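Local coordinates for protein haloacid dehalogenase-like hydrolase (Salmonella enterica subsp. enterica serovar Typhi, PDB 4EZE) that probably removes phosphate from O-phosphoserine in a magnesium-dependent reaction, the last step of L-serine biosynthesis, at residues A[63-68]-A[305-310]; A[166-171]-A[226-231]; A[264-269]-A[283-288]. All blocks are in the same frame, centred on the assembly; numbering follows the deposited sequence.

Contact 1: residues A[63-68]-A[305-310]; sequences ALINTA and GFELLL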
loop_
_atom_site.group_PDB
_atom_site.type_symbol
_atom_site.label_atom_id
_atom_site.label_comp_id
_atom_site.label_asym_id
_atom_site.label_seq_id
_atom_site.Cartn_x
_atom_site.Cartn_y
_atom_site.Cartn_z
ATOM N N ALA A 63 3.107 21.282 -7.437
ATOM C CA ALA A 63 1.925 22.014 -6.940
ATOM C C ALA A 63 0.737 21.115 -6.655
ATOM O O ALA A 63 -0.021 21.354 -5.724
ATOM C CB ALA A 63 1.516 23.108 -7.932
ATOM N N LEU A 64 0.574 20.093 -7.488
ATOM C CA LEU A 64 -0.618 19.266 -7.463
ATOM C C LEU A 64 -0.726 18.546 -6.130
ATOM O O LEU A 64 -1.825 18.259 -5.680
ATOM C CB LEU A 64 -0.550 18.251 -8.612
ATOM C CG LEU A 64 -1.751 17.357 -8.900
ATOM C CD1 LEU A 64 -2.986 18.217 -9.160
ATOM C CD2 LEU A 64 -1.481 16.397 -10.069
ATOM N N ILE A 65 0.411 18.260 -5.490
ATOM C CA ILE A 65 0.391 17.583 -4.189
ATOM C C ILE A 65 1.051 18.430 -3.136
ATOM O O ILE A 65 1.413 17.947 -2.069
ATOM C CB ILE A 65 1.109 16.236 -4.219
ATOM C CG1 ILE A 65 2.545 16.420 -4.708
ATOM C CG2 ILE A 65 0.377 15.272 -5.140
ATOM C CD1 ILE A 65 3.377 15.150 -4.601
ATOM N N ASN A 66 1.205 19.703 -3.452
ATOM C CA ASN A 66 1.816 20.655 -2.531
ATOM C C ASN A 66 3.071 20.145 -1.861
ATOM O O ASN A 66 3.187 20.182 -0.640
ATOM C CB ASN A 66 0.834 21.051 -1.450
ATOM C CG ASN A 66 1.391 22.121 -0.568
ATOM O OD1 ASN A 66 2.372 22.774 -0.922
ATOM N ND2 ASN A 66 0.780 22.314 0.589
ATOM N N THR A 67 4.021 19.686 -2.660
ATOM C CA THR A 67 5.205 19.047 -2.120
ATOM C C THR A 67 6.429 19.569 -2.829
ATOM O O THR A 67 6.591 19.359 -4.026
ATOM C CB THR A 67 5.146 17.525 -2.348
ATOM O OG1 THR A 67 4.006 16.990 -1.679
ATOM C CG2 THR A 67 6.381 16.851 -1.805
ATOM N N ALA A 68 7.294 20.252 -2.092
ATOM C CA ALA A 68 8.588 20.633 -2.629
ATOM C C ALA A 68 9.531 19.447 -2.448
ATOM O O ALA A 68 9.585 18.870 -1.371
ATOM C CB ALA A 68 9.112 21.852 -1.898
ATOM N N GLY A 305 2.447 10.828 3.077
ATOM C CA GLY A 305 1.220 10.108 2.747
ATOM C C GLY A 305 1.246 9.651 1.311
ATOM O O GLY A 305 2.272 9.741 0.643
ATOM N N PHE A 306 0.114 9.166 0.836
ATOM C CA PHE A 306 0.005 8.623 -0.506
ATOM C C PHE A 306 0.068 9.723 -1.591
ATOM O O PHE A 306 0.084 9.426 -2.796
ATOM C CB PHE A 306 -1.299 7.846 -0.637
ATOM C CG PHE A 306 -1.232 6.447 -0.109
ATOM C CD1 PHE A 306 -0.528 5.471 -0.781
ATOM C CD2 PHE A 306 -1.897 6.104 1.044
ATOM C CE1 PHE A 306 -0.468 4.173 -0.290
ATOM C CE2 PHE A 306 -1.873 4.807 1.528
ATOM C CZ PHE A 306 -1.157 3.829 0.856
ATOM N N GLU A 307 0.100 10.988 -1.192
ATOM C CA GLU A 307 0.325 12.028 -2.204
ATOM C C GLU A 307 1.590 11.665 -2.976
ATOM O O GLU A 307 1.675 11.914 -4.187
ATOM C CB GLU A 307 0.400 13.428 -1.591
ATOM C CG GLU A 307 1.658 13.704 -0.760
ATOM C CD GLU A 307 1.568 13.131 0.641
ATOM O OE1 GLU A 307 0.576 12.413 0.901
ATOM O OE2 GLU A 307 2.474 13.407 1.483
ATOM N N LEU A 308 2.550 11.033 -2.292
ATOM C CA LEU A 308 3.849 10.685 -2.912
ATOM C C LEU A 308 3.765 9.717 -4.102
ATOM O O LEU A 308 4.700 9.628 -4.880
ATOM C CB LEU A 308 4.847 10.122 -1.886
ATOM C CG LEU A 308 5.328 10.939 -0.679
ATOM C CD1 LEU A 308 6.625 10.357 -0.142
ATOM C CD2 LEU A 308 5.545 12.397 -1.035
ATOM N N LEU A 309 2.664 8.983 -4.260
ATOM C CA LEU A 309 2.542 8.151 -5.462
ATOM C C LEU A 309 2.686 8.999 -6.743
ATOM O O LEU A 309 2.985 8.492 -7.828
ATOM C CB LEU A 309 1.219 7.408 -5.483
ATOM C CG LEU A 309 0.999 6.384 -4.378
ATOM C CD1 LEU A 309 -0.407 5.849 -4.517
ATOM C CD2 LEU A 309 1.985 5.250 -4.542
ATOM N N LEU A 310 2.482 10.301 -6.640
ATOM C CA LEU A 310 2.751 11.120 -7.821
ATOM C C LEU A 310 4.075 10.762 -8.498
ATOM O O LEU A 310 4.133 10.639 -9.725
ATOM C CB LEU A 310 2.761 12.599 -7.470
ATOM C CG LEU A 310 2.719 13.444 -8.746
ATOM C CD1 LEU A 310 1.380 13.246 -9.421
ATOM C CD2 LEU A 310 2.942 14.901 -8.422
HETATM O O HOH W 1 3.982 15.541 0.870
#
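I65 and E307 meet where the turn between strands 56-62 and 67-75 of the N-terminal antiparallel sheet reaches the short 3-10 turn that follows the last strand of the hydrolase domain. The tight part is apolar and centres on I65. Its CB lies 3.9 Å from E307 CB, the two side chains crossing at about a right angle, and its CD1 is 3.7 Å from the backbone O of E307. With CG1 between the backbone N and the carbonyl carbon (chi1 56°), CD1 also reaches L310, touching CD2 at 3.9 Å. I187 of helix 184-193 and F311 pack on I65 as well. L64 adds a looser touch, CD2 to L310 CD1 at 4.3 Å.

On the T67 side the packing gives way to water. A bend at chi2 (-80°) turns the carboxylate of E307 away from the apolar patch and back to its own backbone, where G305 N bonds OE2 at 3.0 Å. A single water donates to both E307 OE2 (2.7 Å) and T67 OG1 (2.9 Å), bridging the two segments. T67 OG1 is itself the donor to I65 O, from well above the carbonyl plane, which ties down the turn. The aliphatic stem of E307 therefore works as a hydrophobic surface while its charged end is held by an amide and a water, and the polar link between the segments runs through solvent.

Contact 2: residues A[166-171]-A[226-231]; sequences TPKAVL and VEIRDN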
loop_
_atom_site.group_PDB
_atom_site.type_symbol
_atom_site.label_atom_id
_atom_site.label_comp_id
_atom_site.label_asym_id
_atom_site.label_seq_id
_atom_site.Cartn_x
_atom_site.Cartn_y
_atom_site.Cartn_z
ATOM N N THR A 166 -23.288 -10.756 14.297
ATOM C CA THR A 166 -23.149 -9.297 14.316
ATOM C C THR A 166 -24.088 -8.667 13.304
ATOM O O THR A 166 -24.139 -9.081 12.149
ATOM C CB THR A 166 -21.720 -8.860 13.977
ATOM O OG1 THR A 166 -20.795 -9.484 14.869
ATOM C CG2 THR A 166 -21.588 -7.365 14.078
ATOM N N PRO A 167 -24.863 -7.675 13.744
ATOM C CA PRO A 167 -25.857 -6.994 12.902
ATOM C C PRO A 167 -25.212 -6.134 11.815
ATOM O O PRO A 167 -24.214 -5.437 12.065
ATOM C CB PRO A 167 -26.612 -6.076 13.882
ATOM C CG PRO A 167 -26.165 -6.472 15.253
ATOM C CD PRO A 167 -24.848 -7.190 15.132
ATOM N N LYS A 168 -25.797 -6.171 10.622
ATOM C CA LYS A 168 -25.326 -5.355 9.502
ATOM C C LYS A 168 -25.025 -3.931 9.961
ATOM O O LYS A 168 -24.077 -3.294 9.496
ATOM C CB LYS A 168 -26.379 -5.351 8.380
ATOM C CG LYS A 168 -25.854 -4.993 6.991
ATOM C CD LYS A 168 -26.535 -5.815 5.905
ATOM C CE LYS A 168 -27.812 -5.167 5.399
ATOM N NZ LYS A 168 -27.546 -4.270 4.242
ATOM N N ALA A 169 -25.831 -3.434 10.890
ATOM C CA ALA A 169 -25.755 -2.037 11.295
ATOM C C ALA A 169 -24.514 -1.721 12.141
ATOM O O ALA A 169 -23.977 -0.611 12.091
ATOM C CB ALA A 169 -27.030 -1.645 12.038
ATOM N N VAL A 170 -24.081 -2.680 12.946
ATOM C CA VAL A 170 -22.875 -2.506 13.730
ATOM C C VAL A 170 -21.670 -2.429 12.772
ATOM O O VAL A 170 -20.827 -1.525 12.862
ATOM C CB VAL A 170 -22.709 -3.677 14.716
ATOM C CG1 VAL A 170 -21.328 -3.665 15.362
ATOM C CG2 VAL A 170 -23.804 -3.613 15.768
ATOM N N LEU A 171 -21.628 -3.378 11.841
ATOM C CA LEU A 171 -20.610 -3.443 10.805
ATOM C C LEU A 171 -20.551 -2.160 9.982
ATOM O O LEU A 171 -19.471 -1.606 9.739
ATOM C CB LEU A 171 -20.916 -4.607 9.879
ATOM C CG LEU A 171 -20.808 -6.002 10.472
ATOM C CD1 LEU A 171 -21.381 -7.000 9.475
ATOM C CD2 LEU A 171 -19.359 -6.350 10.787
ATOM N N VAL A 226 -18.129 -12.890 3.251
ATOM C CA VAL A 226 -18.843 -13.562 4.343
ATOM C C VAL A 226 -20.305 -13.182 4.249
ATOM O O VAL A 226 -20.647 -12.002 4.303
ATOM C CB VAL A 226 -18.268 -13.185 5.700
ATOM C CG1 VAL A 226 -19.016 -13.931 6.807
ATOM C CG2 VAL A 226 -16.774 -13.519 5.713
ATOM N N GLU A 227 -21.161 -14.182 4.050
ATOM C CA GLU A 227 -22.561 -13.917 3.775
ATOM C C GLU A 227 -23.234 -13.268 4.973
ATOM O O GLU A 227 -22.924 -13.569 6.116
ATOM C CB GLU A 227 -23.295 -15.211 3.428
ATOM C CG GLU A 227 -24.786 -15.002 3.212
ATOM C CD GLU A 227 -25.586 -16.297 3.297
ATOM O OE1 GLU A 227 -25.068 -17.308 3.817
ATOM O OE2 GLU A 227 -26.744 -16.299 2.849
ATOM N N ILE A 228 -24.158 -12.372 4.690
ATOM C CA ILE A 228 -24.991 -11.763 5.701
ATOM C C ILE A 228 -26.414 -12.147 5.366
ATOM O O ILE A 228 -26.877 -11.926 4.247
ATOM C CB ILE A 228 -24.899 -10.235 5.660
ATOM C CG1 ILE A 228 -23.631 -9.759 6.367
ATOM C CG2 ILE A 228 -26.153 -9.618 6.265
ATOM C CD1 ILE A 228 -23.233 -8.338 6.008
ATOM N N ARG A 229 -27.098 -12.739 6.335
ATOM C CA ARG A 229 -28.451 -13.222 6.131
ATOM C C ARG A 229 -29.337 -12.816 7.310
ATOM O O ARG A 229 -28.897 -12.863 8.468
ATOM C CB ARG A 229 -28.447 -14.740 5.969
ATOM C CG ARG A 229 -29.656 -15.246 5.198
ATOM C CD ARG A 229 -29.777 -16.749 5.282
ATOM N NE ARG A 229 -28.478 -17.421 5.191
ATOM C CZ ARG A 229 -28.322 -18.742 5.132
ATOM N NH1 ARG A 229 -29.382 -19.541 5.152
ATOM N NH2 ARG A 229 -27.107 -19.269 5.050
ATOM N N ASP A 230 -30.577 -12.426 7.011
ATOM C CA ASP A 230 -31.502 -11.870 8.019
ATOM C C ASP A 230 -30.815 -10.748 8.725
ATOM O O ASP A 230 -30.982 -10.567 9.929
ATOM C CB ASP A 230 -31.924 -12.929 9.054
ATOM C CG ASP A 230 -32.512 -14.154 8.403
ATOM O OD1 ASP A 230 -33.289 -13.966 7.445
ATOM O OD2 ASP A 230 -32.178 -15.296 8.817
ATOM N N ASN A 231 -29.995 -10.024 7.981
ATOM C CA ASN A 231 -29.329 -8.854 8.528
ATOM C C ASN A 231 -28.287 -9.091 9.611
ATOM O O ASN A 231 -27.875 -8.152 10.307
ATOM C CB ASN A 231 -30.374 -7.843 8.963
ATOM C CG ASN A 231 -30.947 -7.094 7.780
ATOM O OD1 ASN A 231 -32.114 -7.267 7.430
ATOM N ND2 ASN A 231 -30.108 -6.293 7.122
#
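The first turn of helix 168-176 packs on the beta hairpin formed by strands 226-229 and 232-237, K168 meeting I228 and N231. The contact joins the helical part of this haloacid dehalogenase-type hydrolase to that small two-stranded sheet, at the periphery of the chain.

Three side chains set the arrangement. K168 leaves the helix with CG anti to its backbone N (chi1 -159°); its chain, bent at chi2, chi3 and chi4, runs across the strand, bringing CD to I228 and CE to N231. I228 crosses this chain at about a right angle, and its CG2 branch touches K168 CD at 3.8 Å. The other branch of I228 points at L171: the two side chains come tip to tip, CD1 to CD1, at 4.2 Å. I207 of helix 206-216 touches K168, L171 and I228 alike, closing the apolar group from a third element, while I128 of helix 124-131 packs on L171.

N231 meets the lysine at a slant. Its ND2 comes to 3.1 Å from K168 CE, a tight contact that is not a hydrogen bond. The polar link is instead made by the main chain of the hairpin turn, whose N231 carbonyl faces the first turn of the helix, just after P167 at the N-cap position. P167 CA also directs a C-H toward this oxygen, at 3.5 Å from N231 O. The principal bond to the same acceptor is K168 N to N231 O, 2.9 Å long and nearly straight at 170°, with the donor tilted 35° from the carbonyl plane.

Contact 3: residues A[264-269]-A[283-288]; sequences NIIACG and TGIAWK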
loop_
_atom_site.group_PDB
_atom_site.type_symbol
_atom_site.label_atom_id
_atom_site.label_comp_id
_atom_site.label_asym_id
_atom_site.label_seq_id
_atom_site.Cartn_x
_atom_site.Cartn_y
_atom_site.Cartn_z
ATOM N N ASN A 264 3.214 -2.058 -15.616
ATOM C CA ASN A 264 2.311 -0.912 -15.449
ATOM C C ASN A 264 1.390 -1.130 -14.264
ATOM O O ASN A 264 0.401 -0.397 -14.062
ATOM C CB ASN A 264 1.508 -0.679 -16.719
ATOM C CG ASN A 264 2.362 -0.167 -17.844
ATOM O OD1 ASN A 264 3.081 0.809 -17.687
ATOM N ND2 ASN A 264 2.296 -0.828 -18.982
ATOM N N ILE A 265 1.700 -2.178 -13.507
ATOM C CA ILE A 265 0.953 -2.494 -12.288
ATOM C C ILE A 265 1.659 -1.937 -11.053
ATOM O O ILE A 265 2.782 -2.330 -10.729
ATOM C CB ILE A 265 0.816 -4.001 -12.123
ATOM C CG1 ILE A 265 0.050 -4.592 -13.299
ATOM C CG2 ILE A 265 0.103 -4.359 -10.819
ATOM C CD1 ILE A 265 -0.068 -6.098 -13.215
ATOM N N ILE A 266 0.995 -1.014 -10.376
ATOM C CA ILE A 266 1.423 -0.560 -9.056
ATOM C C ILE A 266 0.513 -1.200 -7.966
ATOM O O ILE A 266 -0.720 -1.150 -8.065
ATOM C CB ILE A 266 1.337 0.966 -8.984
ATOM C CG1 ILE A 266 2.305 1.623 -9.971
ATOM C CG2 ILE A 266 1.573 1.469 -7.573
ATOM C CD1 ILE A 266 1.937 3.067 -10.236
ATOM N N ALA A 267 1.127 -1.808 -6.946
ATOM C CA ALA A 267 0.428 -2.378 -5.780
ATOM C C ALA A 267 1.045 -1.823 -4.500
ATOM O O ALA A 267 2.259 -1.665 -4.424
ATOM C CB ALA A 267 0.541 -3.890 -5.782
ATOM N N CYS A 268 0.214 -1.522 -3.506
ATOM C CA CYS A 268 0.670 -0.924 -2.238
ATOM C C CYS A 268 0.172 -1.783 -1.081
ATOM O O CYS A 268 -0.973 -2.216 -1.088
ATOM C CB CYS A 268 0.038 0.449 -2.036
ATOM S SG CYS A 268 0.243 1.613 -3.395
ATOM N N GLY A 269 1.008 -2.015 -0.077
ATOM C CA GLY A 269 0.601 -2.829 1.071
ATOM C C GLY A 269 1.553 -2.613 2.230
ATOM O O GLY A 269 2.620 -2.021 2.058
ATOM N N THR A 283 5.801 -2.140 -9.925
ATOM C CA THR A 283 6.238 -1.214 -8.906
ATOM C C THR A 283 5.442 -1.502 -7.635
ATOM O O THR A 283 4.251 -1.180 -7.551
ATOM C CB THR A 283 6.027 0.228 -9.361
ATOM O OG1 THR A 283 6.852 0.477 -10.504
ATOM C CG2 THR A 283 6.385 1.210 -8.238
ATOM N N GLY A 284 6.101 -2.176 -6.693
ATOM C CA GLY A 284 5.511 -2.578 -5.404
ATOM C C GLY A 284 5.923 -1.548 -4.374
ATOM O O GLY A 284 7.080 -1.101 -4.341
ATOM N N ILE A 285 4.966 -1.128 -3.560
ATOM C CA ILE A 285 5.213 -0.059 -2.612
ATOM C C ILE A 285 4.863 -0.525 -1.217
ATOM O O ILE A 285 3.739 -0.938 -1.004
ATOM C CB ILE A 285 4.369 1.177 -2.925
ATOM C CG1 ILE A 285 4.772 1.749 -4.291
ATOM C CG2 ILE A 285 4.563 2.225 -1.836
ATOM C CD1 ILE A 285 3.762 2.716 -4.851
ATOM N N ALA A 286 5.801 -0.416 -0.289
ATOM C CA ALA A 286 5.550 -0.785 1.082
ATOM C C ALA A 286 5.145 0.459 1.836
ATOM O O ALA A 286 5.884 1.410 1.927
ATOM C CB ALA A 286 6.783 -1.398 1.695
ATOM N N TRP A 287 3.943 0.437 2.374
ATOM C CA TRP A 287 3.417 1.586 3.066
ATOM C C TRP A 287 3.549 1.419 4.566
ATOM O O TRP A 287 2.872 0.610 5.156
ATOM C CB TRP A 287 1.955 1.760 2.678
ATOM C CG TRP A 287 1.185 2.601 3.591
ATOM C CD1 TRP A 287 0.431 2.187 4.615
ATOM C CD2 TRP A 287 1.089 4.016 3.566
ATOM N NE1 TRP A 287 -0.134 3.242 5.245
ATOM C CE2 TRP A 287 0.254 4.388 4.617
ATOM C CE3 TRP A 287 1.631 5.005 2.757
ATOM C CZ2 TRP A 287 -0.052 5.702 4.888
ATOM C CZ3 TRP A 287 1.327 6.301 3.023
ATOM C CH2 TRP A 287 0.494 6.644 4.079
ATOM N N LYS A 288 4.479 2.148 5.164
ATOM C CA LYS A 288 4.626 2.174 6.606
ATOM C C LYS A 288 4.606 0.734 7.067
ATOM O O LYS A 288 3.937 0.379 8.011
ATOM C CB LYS A 288 3.551 3.039 7.238
ATOM C CG LYS A 288 3.678 4.480 6.794
ATOM C CD LYS A 288 2.731 5.420 7.497
ATOM C CE LYS A 288 2.986 6.847 7.054
ATOM N NZ LYS A 288 1.935 7.786 7.511
#
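I266 and I285 both set CG1 anti to the carbonyl carbon (chi1 -64° in each); in I266 this turns CG2 toward I285, and in I285 the extended chi2 (164°) carries CD1 to meet it, the two atoms 3.7 Å apart. C268 has its sulfur in the equivalent position, and SG meets the same I285 CD1 at 4.0 Å. T283 lies beside I266, pointing the same way, so one face of the sheet carries I266, C268, T283 and I285. A267 and A286 project from the other, where L251 of helix 244-258 packs on A267.

Strands 265-269 and 283-287 are parallel neighbours in the central sheet of the Rossmann-like hydrolase core, joined by helix 275-280 in a beta-alpha-beta crossover. Five backbone bonds hold them, from T283 N to I265 O through to W287 N to G269 O, the last 2.8 Å long. Along the other edge of strand 265-269, I266 and C268 pair with strand 110-113, and the backbone of C268 also hydrogen-bonds to the backbone of D114, the predicted nucleophile.

Pairing thus satisfies the buried amides and carbonyls right up to G269, and D270, which follows directly, binds the sodium ion together with D114 and D116.

From the N terminus, the chain turns between two sheet strands at 63-68, completes the antiparallel sheet with 97-100, runs through the hydrolase core and comes back beside that turn at 305-310, so contact 1 closes a loop that takes in the core and ties it to the N-terminal domain. Within that loop contact 2 closes first, bringing helix 168-176 to the hairpin of 226-231, and contact 3 follows it in series, pairing two strands of the parallel sheet across a short crossover. None of the three loops cross. Contacts 1 and 3 touch: L309 packs against I285, and the F306 ring stacks on W287. Contact 2 stands apart, its nearest atoms about 20 Å from either of the others.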